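Local coordinates for mandelate racemase/muconate lactonizing protein (Alicyclobacillus acidocaldarius LAA1, PDB 3QLD), which is of undetermined function but belongs to the enolase superfamily, pairing a mandelate racemase/muconate lactonizing enzyme-type N-terminal domain with a TIM-barrel-like C-terminal domain, at residues A[8-13]-A[63-68]; A[47-52]-A[104-109]; A[141-146]-A[169-174]; A[151-156]-A[182-187]. All blocks are in the same frame, centred on the assembly; numbering follows the deposited sequence.

Contact 1. Residues A[8-13]-A[63-68]; sequences LHRLSL and TAWVML. With SO4 (sulfate ion), chain E.
Trp65 reaches from helix 61-80 to the backbone and side chains of Leu8 and Arg10 on strand 3-15. At its root, Trp65 CB has the end of an arginine beside it, Arg10 NH2 at 4.1 Å. With CG anti to the backbone N (chi1 178°), the indole leaves the helix toward the strand. Further along its benzo side, CE3 approaches Arg10 CB, and CZ3 sits between two side-chain roots, with Leu8 CB and Arg10 CB each 3.7 Å from Trp65 CZ3. Next to it, Trp65 CH2 meets the carbonyl oxygen Leu8 O at 3.6 Å, at the ring edge. This is helix-on-sheet packing in the N-terminal capping domain of the enolase superfamily: strand and helix run nearly antiparallel, their axes 10.5 Å apart, and Trp65 also packs on Ile32 of the adjacent strand 25-38. On the pyrrole side, Trp65 NE1 gives a nearly straight hydrogen bond (171°) to sulfate oxygen O1 at 2.9 Å; this ion, probably from the crystallisation liquor, is also bound by His70 and by His384 of the C-terminal histidine tag. A turn further along the helix, Leu68 CB touches Leu8 CD1 at 3.8 Å, the two leucines meeting at a slant. The Arg10 guanidinium plane is turned 41° from the indole, and its NH1 forms a salt bridge with Asp62 and a hydrogen bond with Gln30.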
loop_
_atom_site.group_PDB
_atom_site.type_symbol
_atom_site.label_atom_id
_atom_site.label_comp_id
_atom_site.label_asym_id
_atom_site.label_seq_id
_atom_site.Cartn_x
_atom_site.Cartn_y
_atom_site.Cartn_z
ATOM N N LEU A 8 -2.390 -6.265 -22.698
ATOM C CA LEU A 8 -2.872 -5.211 -21.809
ATOM C C LEU A 8 -3.273 -4.068 -22.639
ATOM O O LEU A 8 -2.531 -3.586 -23.509
ATOM C CB LEU A 8 -1.770 -4.775 -20.828
ATOM C CG LEU A 8 -1.099 -5.901 -20.054
ATOM C CD1 LEU A 8 0.105 -5.376 -19.224
ATOM C CD2 LEU A 8 -2.176 -6.367 -19.132
ATOM N N HIS A 9 -4.446 -3.550 -22.326
ATOM C CA HIS A 9 -4.959 -2.446 -23.043
ATOM C C HIS A 9 -5.140 -1.295 -22.071
ATOM O O HIS A 9 -5.914 -1.407 -21.138
ATOM C CB HIS A 9 -6.379 -2.784 -23.525
ATOM C CG HIS A 9 -6.449 -4.012 -24.373
ATOM N ND1 HIS A 9 -6.231 -3.966 -25.741
ATOM C CD2 HIS A 9 -6.694 -5.312 -24.064
ATOM C CE1 HIS A 9 -6.360 -5.191 -26.243
ATOM N NE2 HIS A 9 -6.617 -6.031 -25.243
ATOM N N ARG A 10 -4.514 -0.168 -22.355
ATOM C CA ARG A 10 -4.767 1.083 -21.629
ATOM C C ARG A 10 -5.787 1.948 -22.346
ATOM O O ARG A 10 -5.588 2.347 -23.509
ATOM C CB ARG A 10 -3.457 1.871 -21.395
ATOM C CG ARG A 10 -3.640 2.819 -20.221
ATOM C CD ARG A 10 -2.350 3.602 -20.051
ATOM N NE ARG A 10 -2.588 4.658 -19.104
ATOM C CZ ARG A 10 -1.665 5.073 -18.254
ATOM N NH1 ARG A 10 -1.967 6.025 -17.374
ATOM N NH2 ARG A 10 -0.480 4.489 -18.289
ATOM N N LEU A 11 -6.895 2.227 -21.668
ATOM C CA LEU A 11 -8.031 2.840 -22.276
ATOM C C LEU A 11 -8.269 4.229 -21.702
ATOM O O LEU A 11 -7.943 4.516 -20.525
ATOM C CB LEU A 11 -9.273 1.976 -22.042
ATOM C CG LEU A 11 -9.654 0.903 -23.064
ATOM C CD1 LEU A 11 -8.550 -0.022 -23.420
ATOM C CD2 LEU A 11 -10.887 0.136 -22.612
ATOM N N SER A 12 -8.840 5.096 -22.534
ATOM C CA SER A 12 -9.337 6.372 -22.057
ATOM C C SER A 12 -10.755 6.534 -22.615
ATOM O O SER A 12 -10.893 6.658 -23.825
ATOM C CB SER A 12 -8.471 7.498 -22.554
ATOM O OG SER A 12 -8.979 8.726 -22.022
ATOM N N LEU A 13 -11.782 6.504 -21.749
ATOM C CA LEU A 13 -13.197 6.558 -22.202
ATOM C C LEU A 13 -13.845 7.925 -21.898
ATOM O O LEU A 13 -13.903 8.352 -20.746
ATOM C CB LEU A 13 -14.053 5.463 -21.534
ATOM C CG LEU A 13 -14.020 3.996 -21.965
ATOM C CD1 LEU A 13 -12.715 3.378 -21.508
ATOM C CD2 LEU A 13 -15.182 3.267 -21.321
ATOM N N THR A 63 0.878 3.381 -12.150
ATOM C CA THR A 63 1.667 2.448 -11.396
ATOM C C THR A 63 1.181 1.008 -11.627
ATOM O O THR A 63 2.014 0.104 -11.707
ATOM C CB THR A 63 1.739 2.761 -9.891
ATOM O OG1 THR A 63 0.422 2.809 -9.345
ATOM C CG2 THR A 63 2.453 4.164 -9.666
ATOM N N ALA A 64 -0.136 0.842 -11.774
ATOM C CA ALA A 64 -0.674 -0.489 -12.079
ATOM C C ALA A 64 -0.143 -0.983 -13.471
ATOM O O ALA A 64 0.170 -2.147 -13.672
ATOM C CB ALA A 64 -2.292 -0.437 -12.057
ATOM N N TRP A 65 -0.040 -0.079 -14.420
ATOM C CA TRP A 65 0.436 -0.462 -15.760
ATOM C C TRP A 65 1.835 -1.039 -15.646
ATOM O O TRP A 65 2.138 -2.157 -16.113
ATOM C CB TRP A 65 0.403 0.787 -16.656
ATOM C CG TRP A 65 0.939 0.476 -18.058
ATOM C CD1 TRP A 65 2.241 0.671 -18.547
ATOM C CD2 TRP A 65 0.204 -0.144 -19.104
ATOM N NE1 TRP A 65 2.315 0.197 -19.864
ATOM C CE2 TRP A 65 1.080 -0.286 -20.223
ATOM C CE3 TRP A 65 -1.143 -0.578 -19.218
ATOM C CZ2 TRP A 65 0.649 -0.831 -21.449
ATOM C CZ3 TRP A 65 -1.561 -1.106 -20.436
ATOM C CH2 TRP A 65 -0.675 -1.220 -21.525
ATOM N N VAL A 66 2.743 -0.334 -14.960
ATOM C CA VAL A 66 4.115 -0.865 -14.865
ATOM C C VAL A 66 4.250 -2.066 -13.982
ATOM O O VAL A 66 5.118 -2.880 -14.174
ATOM C CB VAL A 66 5.210 0.253 -14.466
ATOM C CG1 VAL A 66 5.249 1.325 -15.528
ATOM C CG2 VAL A 66 4.943 0.862 -13.115
HETATM N N MSE A 67 3.439 -2.132 -12.930
HETATM C CA MSE A 67 3.373 -3.305 -12.080
HETATM C C MSE A 67 2.983 -4.505 -12.990
HETATM O O MSE A 67 3.605 -5.576 -12.909
HETATM C CB MSE A 67 2.359 -3.001 -10.937
HETATM C CG MSE A 67 2.101 -4.106 -9.875
HETATM SE SE MSE A 67 3.643 -4.903 -9.002
HETATM C CE MSE A 67 4.503 -3.269 -8.643
ATOM N N LEU A 68 1.982 -4.316 -13.830
ATOM C CA LEU A 68 1.522 -5.475 -14.693
ATOM C C LEU A 68 2.591 -5.897 -15.709
ATOM O O LEU A 68 3.018 -7.032 -15.746
ATOM C CB LEU A 68 0.204 -5.127 -15.389
ATOM C CG LEU A 68 -0.964 -5.142 -14.409
ATOM C CD1 LEU A 68 -2.143 -4.358 -14.983
ATOM C CD2 LEU A 68 -1.387 -6.611 -13.988
HETATM S S SO4 E . 5.991 0.717 -20.620
HETATM O O1 SO4 E . 4.830 0.118 -21.304
HETATM O O2 SO4 E . 5.710 1.055 -19.222
HETATM O O3 SO4 E . 7.113 -0.239 -20.634
HETATM O O4 SO4 E . 6.330 1.951 -21.351
#

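Contact 2. Residues A[47-52]-A[104-109]; sequences ECVALA and NRMSVA. With SO4 (sulfate ion), chain C; SO4 (sulfate ion), chain D.
Cys48 and Met106 bring the two backbones closest, their CA atoms 5.9 Å apart, where the end of strand 43-48 and the loop after it pass the first turn of helix 105-123. Cys48 SG lies near the helix backbone, 3.6 Å from Met106 O. Met106, a selenomethionine, packs along the loop: its CG touches Val49 CG2 at 3.9 Å, the two side chains crossing at about a right angle. Extended beyond CG (chi2 166°, chi3 177°), it carries SE on to Ala50, where SE is 3.6 Å from Ala50 CA. The contact is buried in the N-terminal domain of this enolase-superfamily fold and joins its antiparallel sheet to the helices packed on it; Cys48 and Ser107 both also touch Ala64 of helix 61-80. One water joins the backbones, accepting from Val49 N at 3.0 Å and donating to Met106 O at 2.8 Å, with a weak bond to Glu47 O. Glu59 receives the N-H groups of Met106 and Ser107 in the first turn. Arg105 points elsewhere, with two sulfates, probably from the crystallisation liquor, at the edge of its guanidinium: both NE and NH2 donate to O4 of the chain D ion, while NH1 bonds weakly to the chain C ion, which Arg253 and Arg282 also hold.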
loop_
_atom_site.group_PDB
_atom_site.type_symbol
_atom_site.label_atom_id
_atom_site.label_comp_id
_atom_site.label_asym_id
_atom_site.label_seq_id
_atom_site.Cartn_x
_atom_site.Cartn_y
_atom_site.Cartn_z
ATOM N N GLU A 47 -10.749 -6.134 -15.651
ATOM C CA GLU A 47 -10.429 -4.699 -15.628
ATOM C C GLU A 47 -9.619 -4.436 -14.399
ATOM O O GLU A 47 -9.982 -4.912 -13.314
ATOM C CB GLU A 47 -11.679 -3.830 -15.590
ATOM C CG GLU A 47 -11.384 -2.346 -15.476
ATOM C CD GLU A 47 -12.652 -1.504 -15.665
ATOM O OE1 GLU A 47 -13.654 -2.044 -16.158
ATOM O OE2 GLU A 47 -12.677 -0.308 -15.329
ATOM N N CYS A 48 -8.478 -3.757 -14.552
ATOM C CA CYS A 48 -7.776 -3.241 -13.328
ATOM C C CYS A 48 -8.483 -1.939 -12.863
ATOM O O CYS A 48 -8.585 -1.016 -13.659
ATOM C CB CYS A 48 -6.289 -3.044 -13.660
ATOM S SG CYS A 48 -5.413 -2.372 -12.178
ATOM N N VAL A 49 -9.047 -1.903 -11.641
ATOM C CA VAL A 49 -9.896 -0.812 -11.253
ATOM C C VAL A 49 -9.151 0.376 -10.650
ATOM O O VAL A 49 -9.792 1.319 -10.156
ATOM C CB VAL A 49 -10.997 -1.252 -10.190
ATOM C CG1 VAL A 49 -11.999 -2.294 -10.822
ATOM C CG2 VAL A 49 -10.391 -1.832 -8.965
ATOM N N ALA A 50 -7.827 0.312 -10.632
ATOM C CA ALA A 50 -7.040 1.487 -10.150
ATOM C C ALA A 50 -7.478 2.795 -10.835
ATOM O O ALA A 50 -7.550 2.857 -12.098
ATOM C CB ALA A 50 -5.517 1.252 -10.354
ATOM N N LEU A 51 -7.732 3.855 -10.078
ATOM C CA LEU A 51 -8.111 5.143 -10.630
ATOM C C LEU A 51 -6.902 5.974 -11.139
ATOM O O LEU A 51 -5.737 5.642 -10.877
ATOM C CB LEU A 51 -8.812 5.958 -9.540
ATOM C CG LEU A 51 -9.975 5.166 -8.950
ATOM C CD1 LEU A 51 -10.600 5.955 -7.833
ATOM C CD2 LEU A 51 -10.990 4.825 -10.105
ATOM N N ALA A 52 -7.173 7.061 -11.841
ATOM C CA ALA A 52 -6.050 7.800 -12.460
ATOM C C ALA A 52 -5.148 8.411 -11.363
ATOM O O ALA A 52 -3.934 8.476 -11.526
ATOM C CB ALA A 52 -6.581 8.950 -13.349
ATOM N N ASN A 104 -0.466 -4.142 -3.850
ATOM C CA ASN A 104 -0.759 -4.116 -5.328
ATOM C C ASN A 104 -1.976 -4.953 -5.654
ATOM O O ASN A 104 -2.026 -5.675 -6.669
ATOM C CB ASN A 104 0.458 -4.612 -6.105
ATOM C CG ASN A 104 1.607 -3.568 -6.053
ATOM O OD1 ASN A 104 1.561 -2.566 -6.796
ATOM N ND2 ASN A 104 2.597 -3.796 -5.191
ATOM N N ARG A 105 -2.965 -4.891 -4.760
ATOM C CA ARG A 105 -4.076 -5.836 -4.892
ATOM C C ARG A 105 -4.954 -5.622 -6.118
ATOM O O ARG A 105 -5.506 -6.605 -6.628
ATOM C CB ARG A 105 -4.911 -5.867 -3.630
ATOM C CG ARG A 105 -4.158 -6.637 -2.558
ATOM C CD ARG A 105 -5.032 -6.715 -1.270
ATOM N NE ARG A 105 -4.341 -7.452 -0.192
ATOM C CZ ARG A 105 -4.658 -8.689 0.213
ATOM N NH1 ARG A 105 -5.715 -9.353 -0.300
ATOM N NH2 ARG A 105 -3.937 -9.255 1.181
HETATM N N MSE A 106 -5.088 -4.377 -6.598
HETATM C CA MSE A 106 -5.887 -4.167 -7.808
HETATM C C MSE A 106 -5.210 -4.727 -9.072
HETATM O O MSE A 106 -5.903 -5.233 -9.992
HETATM C CB MSE A 106 -6.263 -2.685 -7.980
HETATM C CG MSE A 106 -7.185 -2.169 -6.860
HETATM SE SE MSE A 106 -7.201 -0.233 -6.953
HETATM C CE MSE A 106 -8.467 0.154 -5.537
ATOM N N SER A 107 -3.879 -4.642 -9.116
ATOM C CA SER A 107 -3.072 -5.249 -10.212
ATOM C C SER A 107 -3.110 -6.780 -10.120
ATOM O O SER A 107 -3.373 -7.476 -11.139
ATOM C CB SER A 107 -1.616 -4.727 -10.176
ATOM O OG SER A 107 -1.686 -3.449 -10.720
ATOM N N VAL A 108 -2.949 -7.294 -8.907
ATOM C CA VAL A 108 -3.017 -8.726 -8.678
ATOM C C VAL A 108 -4.394 -9.241 -9.105
ATOM O O VAL A 108 -4.503 -10.276 -9.798
ATOM C CB VAL A 108 -2.715 -9.065 -7.176
ATOM C CG1 VAL A 108 -3.191 -10.476 -6.831
ATOM C CG2 VAL A 108 -1.181 -9.003 -6.909
ATOM N N ALA A 109 -5.425 -8.527 -8.694
ATOM C CA ALA A 109 -6.810 -8.907 -8.978
ATOM C C ALA A 109 -7.062 -8.968 -10.488
ATOM O O ALA A 109 -7.893 -9.794 -10.979
ATOM C CB ALA A 109 -7.712 -7.867 -8.416
HETATM S S SO4 C . -5.357 -11.529 2.824
HETATM O O1 SO4 C . -4.079 -11.343 2.141
HETATM O O2 SO4 C . -6.428 -10.947 2.023
HETATM O O3 SO4 C . -5.677 -12.950 2.946
HETATM O O4 SO4 C . -5.236 -10.918 4.151
HETATM S S SO4 D . -0.108 -7.534 1.637
HETATM O O1 SO4 D . 0.288 -6.216 2.145
HETATM O O2 SO4 D . 0.937 -8.136 0.816
HETATM O O3 SO4 D . -0.318 -8.435 2.763
HETATM O O4 SO4 D . -1.349 -7.428 0.862
HETATM O O HOH W 1 -8.582 -4.526 -10.222
#

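Contact 3. Residues A[141-146]-A[169-174]; sequences SATLGM and KLKIAP
Leu144 and Leu170 share one torsional choice, CG anti to the carbonyl carbon (chi1 -47° and -53°), which lays their side chains side by side and brings Leu144 CD1 to 3.9 Å from Leu170 CD2. They belong to neighbouring parallel strands, 137-144 and 167-171, the two strands of a beta-alpha-beta unit in the TIM-barrel-like domain. Three backbone hydrogen bonds join them: Lys169 N to Ala142 O at 2.8 Å, Leu144 N to Lys169 O at 2.9 Å, and Lys171 N to Leu144 O at 3.0 Å. The last is nearly collinear with the carbonyl, at a C=O...N angle of 176°. The leucines face the helices, packing on Val157 and Ile181. On the other face, Thr143 and Lys169 point the same way, and Thr143 OG1 comes within 3.7 Å of Lys169 CE. Thr143 CG2 meets Lys171 CE at the same distance, the two side chains crossing at a slant. Both lysine tips are held beyond the pair, Lys169 NZ by salt bridges to Asp323 and Glu221, Lys171 NZ by one to Asp196. Past the strand ends, the selenomethionine Met146 bends at chi3, placing its CE 3.7 Å from Ala173 CB.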
loop_
_atom_site.group_PDB
_atom_site.type_symbol
_atom_site.label_atom_id
_atom_site.label_comp_id
_atom_site.label_asym_id
_atom_site.label_seq_id
_atom_site.Cartn_x
_atom_site.Cartn_y
_atom_site.Cartn_z
ATOM N N SER A 141 -28.329 1.037 -6.053
ATOM C CA SER A 141 -28.434 2.333 -5.341
ATOM C C SER A 141 -28.025 3.541 -6.173
ATOM O O SER A 141 -27.229 3.403 -7.083
ATOM C CB SER A 141 -27.468 2.253 -4.098
ATOM O OG SER A 141 -27.428 3.471 -3.309
ATOM N N ALA A 142 -28.472 4.735 -5.799
ATOM C CA ALA A 142 -27.991 5.963 -6.383
ATOM C C ALA A 142 -27.248 6.875 -5.384
ATOM O O ALA A 142 -27.751 7.188 -4.292
ATOM C CB ALA A 142 -29.209 6.772 -7.034
ATOM N N THR A 143 -26.044 7.319 -5.761
ATOM C CA THR A 143 -25.276 8.263 -4.937
ATOM C C THR A 143 -25.596 9.697 -5.302
ATOM O O THR A 143 -25.570 10.067 -6.485
ATOM C CB THR A 143 -23.770 8.022 -5.127
ATOM O OG1 THR A 143 -23.535 6.628 -4.924
ATOM C CG2 THR A 143 -22.942 8.870 -4.129
ATOM N N LEU A 144 -25.944 10.497 -4.303
ATOM C CA LEU A 144 -26.303 11.898 -4.523
ATOM C C LEU A 144 -25.269 12.798 -3.851
ATOM O O LEU A 144 -24.952 12.610 -2.640
ATOM C CB LEU A 144 -27.711 12.209 -3.999
ATOM C CG LEU A 144 -28.912 11.293 -4.306
ATOM C CD1 LEU A 144 -30.122 11.930 -3.760
ATOM C CD2 LEU A 144 -29.082 11.013 -5.817
ATOM N N GLY A 145 -24.732 13.753 -4.631
ATOM C CA GLY A 145 -23.687 14.669 -4.137
ATOM C C GLY A 145 -24.266 15.619 -3.115
ATOM O O GLY A 145 -25.481 15.755 -3.031
HETATM N N MSE A 146 -23.444 16.304 -2.331
HETATM C CA MSE A 146 -24.056 17.291 -1.437
HETATM C C MSE A 146 -24.191 18.679 -2.074
HETATM O O MSE A 146 -23.325 19.100 -2.861
HETATM C CB MSE A 146 -23.347 17.372 -0.070
HETATM C CG MSE A 146 -21.922 17.804 -0.061
HETATM SE SE MSE A 146 -21.131 17.432 1.727
HETATM C CE MSE A 146 -19.869 18.941 1.860
ATOM N N LYS A 169 -27.749 6.983 -1.504
ATOM C CA LYS A 169 -26.580 7.216 -0.587
ATOM C C LYS A 169 -26.214 8.676 -0.690
ATOM O O LYS A 169 -25.803 9.187 -1.764
ATOM C CB LYS A 169 -25.394 6.296 -0.922
ATOM C CG LYS A 169 -24.136 6.470 0.011
ATOM C CD LYS A 169 -23.157 5.322 -0.149
ATOM C CE LYS A 169 -22.730 5.080 -1.614
ATOM N NZ LYS A 169 -21.288 4.646 -1.785
ATOM N N LEU A 170 -26.401 9.388 0.402
ATOM C CA LEU A 170 -26.168 10.772 0.462
ATOM C C LEU A 170 -24.737 11.108 0.922
ATOM O O LEU A 170 -24.289 10.628 1.970
ATOM C CB LEU A 170 -27.086 11.371 1.515
ATOM C CG LEU A 170 -28.575 11.044 1.359
ATOM C CD1 LEU A 170 -29.254 12.043 2.279
ATOM C CD2 LEU A 170 -28.955 11.339 -0.113
ATOM N N LYS A 171 -24.066 12.007 0.187
ATOM C CA LYS A 171 -22.772 12.527 0.654
ATOM C C LYS A 171 -23.019 13.475 1.788
ATOM O O LYS A 171 -23.914 14.312 1.715
ATOM C CB LYS A 171 -22.027 13.220 -0.502
ATOM C CG LYS A 171 -21.640 12.251 -1.581
ATOM C CD LYS A 171 -20.377 11.441 -1.197
ATOM C CE LYS A 171 -20.114 10.318 -2.223
ATOM N NZ LYS A 171 -18.647 10.094 -2.432
ATOM N N ILE A 172 -22.292 13.292 2.893
ATOM C CA ILE A 172 -22.442 14.121 4.038
ATOM C C ILE A 172 -21.075 14.603 4.595
ATOM O O ILE A 172 -20.030 13.994 4.293
ATOM C CB ILE A 172 -23.211 13.407 5.181
ATOM C CG1 ILE A 172 -22.433 12.168 5.670
ATOM C CG2 ILE A 172 -24.669 13.126 4.705
ATOM C CD1 ILE A 172 -22.905 11.706 7.090
ATOM N N ALA A 173 -21.117 15.732 5.306
ATOM C CA ALA A 173 -19.959 16.296 5.978
ATOM C C ALA A 173 -20.429 17.118 7.133
ATOM O O ALA A 173 -21.617 17.437 7.221
ATOM C CB ALA A 173 -19.077 17.130 4.997
ATOM N N PRO A 174 -19.522 17.443 8.064
ATOM C CA PRO A 174 -19.930 18.191 9.243
ATOM C C PRO A 174 -20.602 19.504 8.824
ATOM O O PRO A 174 -20.053 20.213 8.004
ATOM C CB PRO A 174 -18.604 18.449 9.954
ATOM C CG PRO A 174 -17.710 17.268 9.491
ATOM C CD PRO A 174 -18.075 17.121 8.071
HETATM O O HOH W 2 -26.204 14.597 -0.358
#

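Contact 4. Residues A[151-156]-A[182-187]; sequences DVLIQS and KAVRLR
Ile154 makes the largest contribution to the interface between helices 150-162 and 178-187, and its two branches have different partners. Its CD1 meets Val184 CG2 at 3.7 Å, the side chains sliding past each other in opposite directions, and lies near Ala183 CB at 4.2 Å. Its CG2 sits over one face of the Arg187 guanidinium, offset toward the rim and 3.5 Å from Arg187 NE. Leu153 completes this apolar patch: Leu153 CD2 touches the same Val184 methyl, CG2, at 3.8 Å, the side chains at about a right angle. The Arg187 chain sets the group in place by running straight across, with CG anti to the backbone N (chi1 -178°) and the chain extended from CG to NE. A salt bridge from Arg187 NE to Asp158, one turn beyond Ile154 on the same helix, then anchors the guanidinium against the methyl. Along helix 150-162, Ser156 OG adds a bond to Val152 O, which already accepts from Ser156 N; the hydroxyl approaches from above the carbonyl plane. The helix axes are 10.6 Å apart and cross at -38°; the two are successive outer helices of the TIM-barrel-like domain. Strand 167-171 connects them, and Val184 also packs inward on Ile193 of strand 192-196.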
loop_
_atom_site.group_PDB
_atom_site.type_symbol
_atom_site.label_atom_id
_atom_site.label_comp_id
_atom_site.label_asym_id
_atom_site.label_seq_id
_atom_site.Cartn_x
_atom_site.Cartn_y
_atom_site.Cartn_z
ATOM N N ASP A 151 -32.936 22.227 -1.669
ATOM C CA ASP A 151 -33.851 22.061 -2.802
ATOM C C ASP A 151 -33.259 21.162 -3.908
ATOM O O ASP A 151 -33.882 20.161 -4.319
ATOM C CB ASP A 151 -34.245 23.439 -3.381
ATOM C CG ASP A 151 -35.006 24.330 -2.364
ATOM O OD1 ASP A 151 -35.731 23.793 -1.482
ATOM O OD2 ASP A 151 -34.880 25.586 -2.453
ATOM N N VAL A 152 -32.059 21.526 -4.376
ATOM C CA VAL A 152 -31.295 20.690 -5.294
ATOM C C VAL A 152 -31.322 19.243 -4.779
ATOM O O VAL A 152 -31.720 18.332 -5.507
ATOM C CB VAL A 152 -29.819 21.164 -5.442
ATOM C CG1 VAL A 152 -29.023 20.247 -6.448
ATOM C CG2 VAL A 152 -29.734 22.623 -5.871
ATOM N N LEU A 153 -30.949 19.052 -3.511
ATOM C CA LEU A 153 -30.908 17.705 -2.920
ATOM C C LEU A 153 -32.191 16.885 -3.119
ATOM O O LEU A 153 -32.163 15.781 -3.705
ATOM C CB LEU A 153 -30.549 17.765 -1.427
ATOM C CG LEU A 153 -30.533 16.340 -0.873
ATOM C CD1 LEU A 153 -29.321 15.583 -1.352
ATOM C CD2 LEU A 153 -30.634 16.335 0.608
ATOM N N ILE A 154 -33.291 17.433 -2.620
ATOM C CA ILE A 154 -34.610 16.768 -2.661
ATOM C C ILE A 154 -35.059 16.517 -4.106
ATOM O O ILE A 154 -35.677 15.486 -4.441
ATOM C CB ILE A 154 -35.654 17.577 -1.856
ATOM C CG1 ILE A 154 -35.386 17.452 -0.344
ATOM C CG2 ILE A 154 -37.079 17.111 -2.175
ATOM C CD1 ILE A 154 -35.686 16.068 0.254
ATOM N N GLN A 155 -34.697 17.453 -4.978
ATOM C CA GLN A 155 -34.946 17.263 -6.389
ATOM C C GLN A 155 -34.133 16.086 -6.904
ATOM O O GLN A 155 -34.679 15.261 -7.627
ATOM C CB GLN A 155 -34.661 18.539 -7.146
ATOM C CG GLN A 155 -35.519 19.722 -6.633
ATOM C CD GLN A 155 -35.089 21.108 -7.205
ATOM O OE1 GLN A 155 -34.717 21.243 -8.395
ATOM N NE2 GLN A 155 -35.172 22.141 -6.363
ATOM N N SER A 156 -32.850 15.970 -6.501
ATOM C CA SER A 156 -32.037 14.829 -6.901
ATOM C C SER A 156 -32.623 13.529 -6.391
ATOM O O SER A 156 -32.650 12.556 -7.144
ATOM C CB SER A 156 -30.594 14.963 -6.383
ATOM O OG SER A 156 -29.968 16.054 -7.029
ATOM N N LYS A 182 -32.566 14.322 7.596
ATOM C CA LYS A 182 -33.908 14.579 8.221
ATOM C C LYS A 182 -34.986 14.779 7.115
ATOM O O LYS A 182 -36.011 14.061 7.100
ATOM C CB LYS A 182 -33.815 15.758 9.193
ATOM C CG LYS A 182 -35.104 16.222 9.987
ATOM C CD LYS A 182 -34.778 17.447 10.883
ATOM C CE LYS A 182 -34.793 18.796 10.117
ATOM N NZ LYS A 182 -33.770 19.864 10.513
ATOM N N ALA A 183 -34.687 15.660 6.162
ATOM C CA ALA A 183 -35.608 15.996 5.060
ATOM C C ALA A 183 -35.879 14.809 4.172
ATOM O O ALA A 183 -37.049 14.499 3.844
ATOM C CB ALA A 183 -35.075 17.204 4.256
ATOM N N VAL A 184 -34.826 14.072 3.823
ATOM C CA VAL A 184 -35.036 12.940 2.997
ATOM C C VAL A 184 -35.832 11.844 3.701
ATOM O O VAL A 184 -36.778 11.284 3.118
ATOM C CB VAL A 184 -33.742 12.472 2.378
ATOM C CG1 VAL A 184 -33.944 11.243 1.557
ATOM C CG2 VAL A 184 -33.159 13.630 1.558
ATOM N N ARG A 185 -35.484 11.554 4.955
ATOM C CA ARG A 185 -36.201 10.563 5.764
ATOM C C ARG A 185 -37.715 10.886 5.963
ATOM O O ARG A 185 -38.533 9.984 5.953
ATOM C CB ARG A 185 -35.558 10.465 7.166
ATOM C CG ARG A 185 -36.235 9.389 8.095
ATOM C CD ARG A 185 -36.524 8.096 7.357
ATOM N NE ARG A 185 -35.387 7.175 7.193
ATOM C CZ ARG A 185 -35.250 6.253 6.246
ATOM N NH1 ARG A 185 -36.131 6.135 5.248
ATOM N NH2 ARG A 185 -34.167 5.464 6.251
ATOM N N LEU A 186 -38.037 12.156 6.189
ATOM C CA LEU A 186 -39.452 12.554 6.379
ATOM C C LEU A 186 -40.242 12.312 5.074
ATOM O O LEU A 186 -41.274 11.621 5.078
ATOM C CB LEU A 186 -39.563 14.008 6.878
ATOM C CG LEU A 186 -41.003 14.554 7.135
ATOM C CD1 LEU A 186 -41.929 13.555 7.912
ATOM C CD2 LEU A 186 -40.996 15.954 7.811
ATOM N N ARG A 187 -39.679 12.780 3.969
ATOM C CA ARG A 187 -40.267 12.616 2.622
ATOM C C ARG A 187 -40.351 11.166 2.155
ATOM O O ARG A 187 -41.294 10.790 1.443
ATOM C CB ARG A 187 -39.475 13.446 1.602
ATOM C CG ARG A 187 -40.011 13.406 0.166
ATOM C CD ARG A 187 -39.111 14.243 -0.721
ATOM N NE ARG A 187 -39.684 14.709 -1.997
ATOM C CZ ARG A 187 -40.477 15.772 -2.124
ATOM N NH1 ARG A 187 -40.819 16.482 -1.063
ATOM N NH2 ARG A 187 -40.886 16.167 -3.319
#

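Overall arrangement
The four contacts form two pairs, one in each domain of the enolase-superfamily fold. Contacts 1 and 2, centres 9 Å apart, tie helices 61-80 and 105-123 to the antiparallel sheet of the N-terminal domain, beside the subunit interface; their segments alternate along the chain, and they touch through Ala64 and Ser107. Contacts 3 and 4, centres 11 Å apart, follow in the barrel-like domain and also alternate: strand 137-144, helix 150-162, strand 167-171, helix 178-187. Contact 3 joins successive strands of the barrel wall and contact 4 the helices outside them, meeting through Leu170 and Val184. Contacts 1 and 4 lie on opposite sides of the chain's centre, about 40 Å between centres.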